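Local coordinates for GDSL-like protein (Roseburia intestinalis L1-82, PDB 6HFZ) that removes acetyl groups from complex beta-mannans, as a two-domain carbohydrate esterase of the GDSL-like, SGNH hydrolase family, at residues H116-T130 with E223-K237. Residues are numbered along the deposited sequence; the frame is centred on the assembly and turned at random. Where two conformers were deposited one is given.
Sequences HFMETYEGLVRKVYT and EPDYPAPLTKNTYEK
Arg126 lies sandwiched: Tyr226 OH sits 3.1 Å above the centre of its guanidinium and the Pro229 ring covers the opposite face. Helix 115-129, part of the alpha/beta SGNH hydrolase fold, has laid along one side the irregular linker that runs on to strand 237-241 of the beta-sandwich-like second domain. A bend at chi3 (67°) turns the guanidinium so that, in its plane, NH1 donates to Pro227 O and NE forms a salt bridge with Glu236 OE2 at 3.0 Å. Asn233 ND2 binds the same OE2 on its anti lone pair, fixing the carboxylate. With an alanine in place of Arg126, Glu236 is likely to lose its charge mate and Pro227 O this donor. Gly123 suits the closest approach, 3.9 Å between its CA and that of Glu236, where a side chain would crowd Glu236 N. Glu122 suits a run of backbone amides, taking Leu230 N and Thr231 N on the syn lone pairs of OE1 and OE2; Tyr162, also a polar partner of Arg126, hydrogen-bonds OE1. Thr120 CG2 rests over the Tyr235 ring, 3.8 Å from its centroid. Extended, Glu119 receives Thr234 N on the anti lone pair of OE2, while Thr234 OG1 reaches Glu119 OE2 from above the carboxylate plane at 2.6 Å.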
# COMPACT_ATOMS: atom_id res chain seq x y z
N HIS A 116 7.31 10.40 8.26
CA HIS A 116 6.20 10.59 7.32
C HIS A 116 5.44 9.27 7.12
O HIS A 116 4.22 9.25 7.26
CB HIS A 116 6.73 11.15 5.99
CG HIS A 116 5.70 11.17 4.92
ND1 HIS A 116 4.67 12.10 4.89
CD2 HIS A 116 5.50 10.35 3.86
CE1 HIS A 116 3.89 11.84 3.86
NE2 HIS A 116 4.39 10.78 3.20
N PHE A 117 6.15 8.20 6.76
CA PHE A 117 5.55 6.89 6.56
C PHE A 117 5.08 6.23 7.86
O PHE A 117 4.11 5.47 7.86
CB PHE A 117 6.47 6.03 5.67
CG PHE A 117 6.44 6.48 4.23
CD1 PHE A 117 5.30 6.34 3.46
CD2 PHE A 117 7.56 7.07 3.65
CE1 PHE A 117 5.26 6.82 2.16
CE2 PHE A 117 7.54 7.51 2.33
CZ PHE A 117 6.38 7.38 1.59
N MSE A 118 5.74 6.52 8.99
CA MSE A 118 5.19 6.10 10.28
C MSE A 118 3.78 6.67 10.43
O MSE A 118 2.86 5.96 10.87
CB MSE A 118 6.00 6.41 11.53
CG MSE A 118 5.45 5.58 12.66
SE MSE A 118 6.67 5.62 14.22
CE MSE A 118 7.28 7.49 14.02
N GLU A 119 3.61 7.93 10.05
CA GLU A 119 2.33 8.62 10.20
C GLU A 119 1.28 8.06 9.22
O GLU A 119 0.15 7.79 9.63
CB GLU A 119 2.53 10.13 10.02
CG GLU A 119 1.30 10.93 10.41
CD GLU A 119 1.43 12.45 10.34
OE1 GLU A 119 2.53 12.97 10.03
OE2 GLU A 119 0.43 13.12 10.57
N THR A 120 1.66 7.86 7.96
CA THR A 120 0.71 7.30 6.99
C THR A 120 0.32 5.87 7.39
O THR A 120 -0.85 5.48 7.30
CB THR A 120 1.17 7.43 5.53
OG1 THR A 120 2.34 6.61 5.36
CG2 THR A 120 1.51 8.84 5.12
N TYR A 121 1.30 5.03 7.75
CA TYR A 121 1.00 3.65 8.20
C TYR A 121 0.11 3.63 9.44
O TYR A 121 -0.79 2.78 9.54
CB TYR A 121 2.32 2.96 8.45
CG TYR A 121 2.35 1.47 8.57
CD1 TYR A 121 2.49 0.69 7.43
CD2 TYR A 121 2.47 0.86 9.82
CE1 TYR A 121 2.68 -0.67 7.52
CE2 TYR A 121 2.65 -0.50 9.92
CZ TYR A 121 2.76 -1.26 8.77
OH TYR A 121 3.02 -2.61 8.82
N GLU A 122 0.32 4.56 10.39
CA GLU A 122 -0.54 4.63 11.56
C GLU A 122 -2.00 4.92 11.13
O GLU A 122 -2.93 4.25 11.63
CB GLU A 122 -0.08 5.66 12.59
CG GLU A 122 -1.02 5.68 13.77
CD GLU A 122 -0.49 6.36 15.02
OE1 GLU A 122 -0.76 5.83 16.15
OE2 GLU A 122 0.21 7.34 14.88
N GLY A 123 -2.20 5.89 10.22
CA GLY A 123 -3.52 6.17 9.67
C GLY A 123 -4.15 4.95 9.05
O GLY A 123 -5.32 4.68 9.29
N LEU A 124 -3.37 4.19 8.26
CA LEU A 124 -3.88 2.99 7.62
C LEU A 124 -4.29 1.95 8.67
O LEU A 124 -5.43 1.35 8.60
CB LEU A 124 -2.82 2.42 6.68
CG LEU A 124 -3.18 1.05 6.10
CD1 LEU A 124 -4.45 1.10 5.23
CD2 LEU A 124 -2.00 0.46 5.31
N VAL A 125 -3.39 1.68 9.63
CA VAL A 125 -3.65 0.68 10.66
C VAL A 125 -4.93 1.06 11.45
O VAL A 125 -5.80 0.20 11.72
CB VAL A 125 -2.43 0.45 11.57
CG1 VAL A 125 -2.77 -0.34 12.82
CG2 VAL A 125 -1.27 -0.18 10.82
N ARG A 126 -4.98 2.30 11.96
CA ARG A 126 -6.18 2.77 12.70
C ARG A 126 -7.45 2.54 11.87
O ARG A 126 -8.45 2.02 12.39
CB ARG A 126 -6.05 4.22 13.14
CG ARG A 126 -5.00 4.42 14.22
CD ARG A 126 -4.84 5.86 14.59
NE ARG A 126 -6.05 6.34 15.24
CZ ARG A 126 -6.25 6.34 16.56
NH1 ARG A 126 -5.38 5.78 17.37
NH2 ARG A 126 -7.33 6.96 17.05
N LYS A 127 -7.45 2.93 10.59
CA LYS A 127 -8.65 2.83 9.77
C LYS A 127 -9.08 1.36 9.63
O LYS A 127 -10.25 1.03 9.64
CB LYS A 127 -8.42 3.48 8.40
CG LYS A 127 -9.51 3.26 7.34
CD LYS A 127 -9.36 4.09 6.10
CE LYS A 127 -9.67 5.55 6.32
NZ LYS A 127 -9.10 6.43 5.27
N VAL A 128 -8.12 0.47 9.34
CA VAL A 128 -8.49 -0.93 9.14
C VAL A 128 -8.94 -1.57 10.46
O VAL A 128 -9.94 -2.30 10.50
CB VAL A 128 -7.33 -1.71 8.46
CG1 VAL A 128 -7.60 -3.20 8.43
CG2 VAL A 128 -7.02 -1.17 7.07
N TYR A 129 -8.22 -1.30 11.53
CA TYR A 129 -8.42 -1.97 12.81
C TYR A 129 -9.79 -1.57 13.40
O TYR A 129 -10.47 -2.40 13.98
CB TYR A 129 -7.28 -1.62 13.77
CG TYR A 129 -7.29 -2.30 15.11
CD1 TYR A 129 -7.00 -3.66 15.26
CD2 TYR A 129 -7.64 -1.60 16.26
CE1 TYR A 129 -6.97 -4.26 16.51
CE2 TYR A 129 -7.60 -2.19 17.52
CZ TYR A 129 -7.26 -3.53 17.64
OH TYR A 129 -7.17 -4.11 18.88
N THR A 130 -10.19 -0.31 13.19
CA THR A 130 -11.49 0.16 13.73
C THR A 130 -12.64 0.06 12.72
O THR A 130 -13.81 0.48 13.02
CB THR A 130 -11.37 1.58 14.28
OG1 THR A 130 -11.12 2.43 13.16
CG2 THR A 130 -10.28 1.69 15.32
N GLU A 223 -9.37 -7.75 24.34
CA GLU A 223 -8.56 -6.93 23.48
C GLU A 223 -8.07 -5.72 24.28
O GLU A 223 -8.77 -5.23 25.16
CB GLU A 223 -9.46 -6.57 22.30
CG GLU A 223 -8.89 -5.57 21.34
CD GLU A 223 -9.53 -5.74 19.97
OE1 GLU A 223 -10.41 -4.92 19.62
OE2 GLU A 223 -9.14 -6.72 19.27
N PRO A 224 -6.86 -5.17 24.02
CA PRO A 224 -6.44 -3.98 24.76
C PRO A 224 -7.36 -2.78 24.47
O PRO A 224 -8.05 -2.70 23.41
CB PRO A 224 -5.00 -3.72 24.30
CG PRO A 224 -4.57 -4.99 23.62
CD PRO A 224 -5.83 -5.60 23.06
N ASP A 225 -7.34 -1.82 25.39
CA ASP A 225 -7.99 -0.56 25.15
C ASP A 225 -7.35 0.09 23.92
O ASP A 225 -6.11 0.07 23.72
CB ASP A 225 -7.88 0.39 26.34
CG ASP A 225 -8.63 -0.10 27.57
OD1 ASP A 225 -9.65 -0.82 27.40
OD2 ASP A 225 -8.20 0.22 28.67
N TYR A 226 -8.21 0.68 23.09
CA TYR A 226 -7.75 1.31 21.85
C TYR A 226 -7.08 2.62 22.19
O TYR A 226 -7.74 3.54 22.70
CB TYR A 226 -8.92 1.53 20.90
CG TYR A 226 -8.55 2.11 19.57
CD1 TYR A 226 -7.67 1.44 18.73
CD2 TYR A 226 -9.14 3.27 19.09
CE1 TYR A 226 -7.36 1.94 17.47
CE2 TYR A 226 -8.84 3.78 17.84
CZ TYR A 226 -7.92 3.12 17.03
OH TYR A 226 -7.64 3.59 15.78
N PRO A 227 -5.76 2.76 21.92
CA PRO A 227 -5.04 3.92 22.41
C PRO A 227 -5.14 5.16 21.50
O PRO A 227 -5.45 5.03 20.28
CB PRO A 227 -3.61 3.39 22.46
CG PRO A 227 -3.52 2.46 21.28
CD PRO A 227 -4.87 1.77 21.26
N ALA A 228 -4.83 6.33 22.08
CA ALA A 228 -4.58 7.57 21.36
C ALA A 228 -3.44 7.35 20.37
O ALA A 228 -2.54 6.56 20.67
CB ALA A 228 -4.23 8.68 22.33
N PRO A 229 -3.41 8.03 19.21
CA PRO A 229 -2.33 7.81 18.24
C PRO A 229 -0.94 8.19 18.76
O PRO A 229 -0.79 9.01 19.63
CB PRO A 229 -2.70 8.65 17.01
CG PRO A 229 -3.83 9.57 17.47
CD PRO A 229 -4.42 8.98 18.73
N LEU A 230 0.07 7.49 18.25
CA LEU A 230 1.45 7.74 18.56
C LEU A 230 1.98 8.96 17.78
O LEU A 230 2.70 9.78 18.32
CB LEU A 230 2.21 6.45 18.21
CG LEU A 230 3.67 6.42 18.60
CD1 LEU A 230 3.78 6.57 20.12
CD2 LEU A 230 4.31 5.12 18.13
N THR A 231 1.61 9.10 16.50
CA THR A 231 1.97 10.23 15.67
C THR A 231 0.85 11.27 15.68
O THR A 231 -0.18 11.08 16.32
CB THR A 231 2.31 9.77 14.24
OG1 THR A 231 1.08 9.51 13.56
CG2 THR A 231 3.16 8.51 14.25
N LYS A 232 1.05 12.37 14.92
CA LYS A 232 -0.00 13.40 14.69
C LYS A 232 -1.23 12.82 13.95
O LYS A 232 -2.32 13.39 14.00
CB LYS A 232 0.56 14.56 13.87
CG LYS A 232 1.60 15.40 14.59
CD LYS A 232 1.95 16.64 13.79
CE LYS A 232 3.18 17.35 14.32
NZ LYS A 232 2.92 17.99 15.63
N ASN A 233 -1.05 11.68 13.27
CA ASN A 233 -2.10 10.90 12.69
C ASN A 233 -2.98 11.74 11.75
O ASN A 233 -4.19 11.59 11.73
CB ASN A 233 -2.95 10.22 13.76
CG ASN A 233 -3.96 9.27 13.19
OD1 ASN A 233 -3.64 8.49 12.28
ND2 ASN A 233 -5.19 9.36 13.69
N THR A 234 -2.35 12.57 10.91
CA THR A 234 -3.10 13.46 10.02
C THR A 234 -3.47 12.81 8.68
O THR A 234 -3.91 13.53 7.77
CB THR A 234 -2.36 14.79 9.87
OG1 THR A 234 -1.15 14.66 9.15
CG2 THR A 234 -2.06 15.45 11.20
N TYR A 235 -3.28 11.49 8.52
CA TYR A 235 -3.62 10.80 7.24
C TYR A 235 -4.78 9.81 7.43
O TYR A 235 -5.24 9.26 6.44
CB TYR A 235 -2.40 10.12 6.60
CG TYR A 235 -1.40 11.10 6.03
CD1 TYR A 235 -0.39 11.59 6.81
CD2 TYR A 235 -1.49 11.56 4.72
CE1 TYR A 235 0.54 12.49 6.31
CE2 TYR A 235 -0.56 12.43 4.19
CZ TYR A 235 0.46 12.90 4.99
OH TYR A 235 1.37 13.81 4.53
N GLU A 236 -5.30 9.64 8.65
CA GLU A 236 -6.36 8.67 8.87
C GLU A 236 -7.60 8.95 8.02
O GLU A 236 -8.24 8.02 7.52
CB GLU A 236 -6.74 8.53 10.34
CG GLU A 236 -7.55 7.26 10.63
CD GLU A 236 -8.00 7.01 12.07
OE1 GLU A 236 -8.91 6.15 12.26
OE2 GLU A 236 -7.45 7.65 12.98
N LYS A 237 -7.96 10.22 7.88
CA LYS A 237 -8.94 10.61 6.89
C LYS A 237 -8.17 11.07 5.65
O LYS A 237 -7.48 12.07 5.68
CB LYS A 237 -9.86 11.71 7.44
CG LYS A 237 -10.92 12.11 6.43
CD LYS A 237 -12.06 12.98 6.91
CE LYS A 237 -13.06 13.19 5.78
NZ LYS A 237 -13.70 14.53 5.86
O HOH W 1 -2.30 9.24 9.93
O HOH W 2 3.71 12.79 13.29
O HOH W 3 -8.80 8.43 15.04
O HOH W 4 -7.42 -2.20 20.77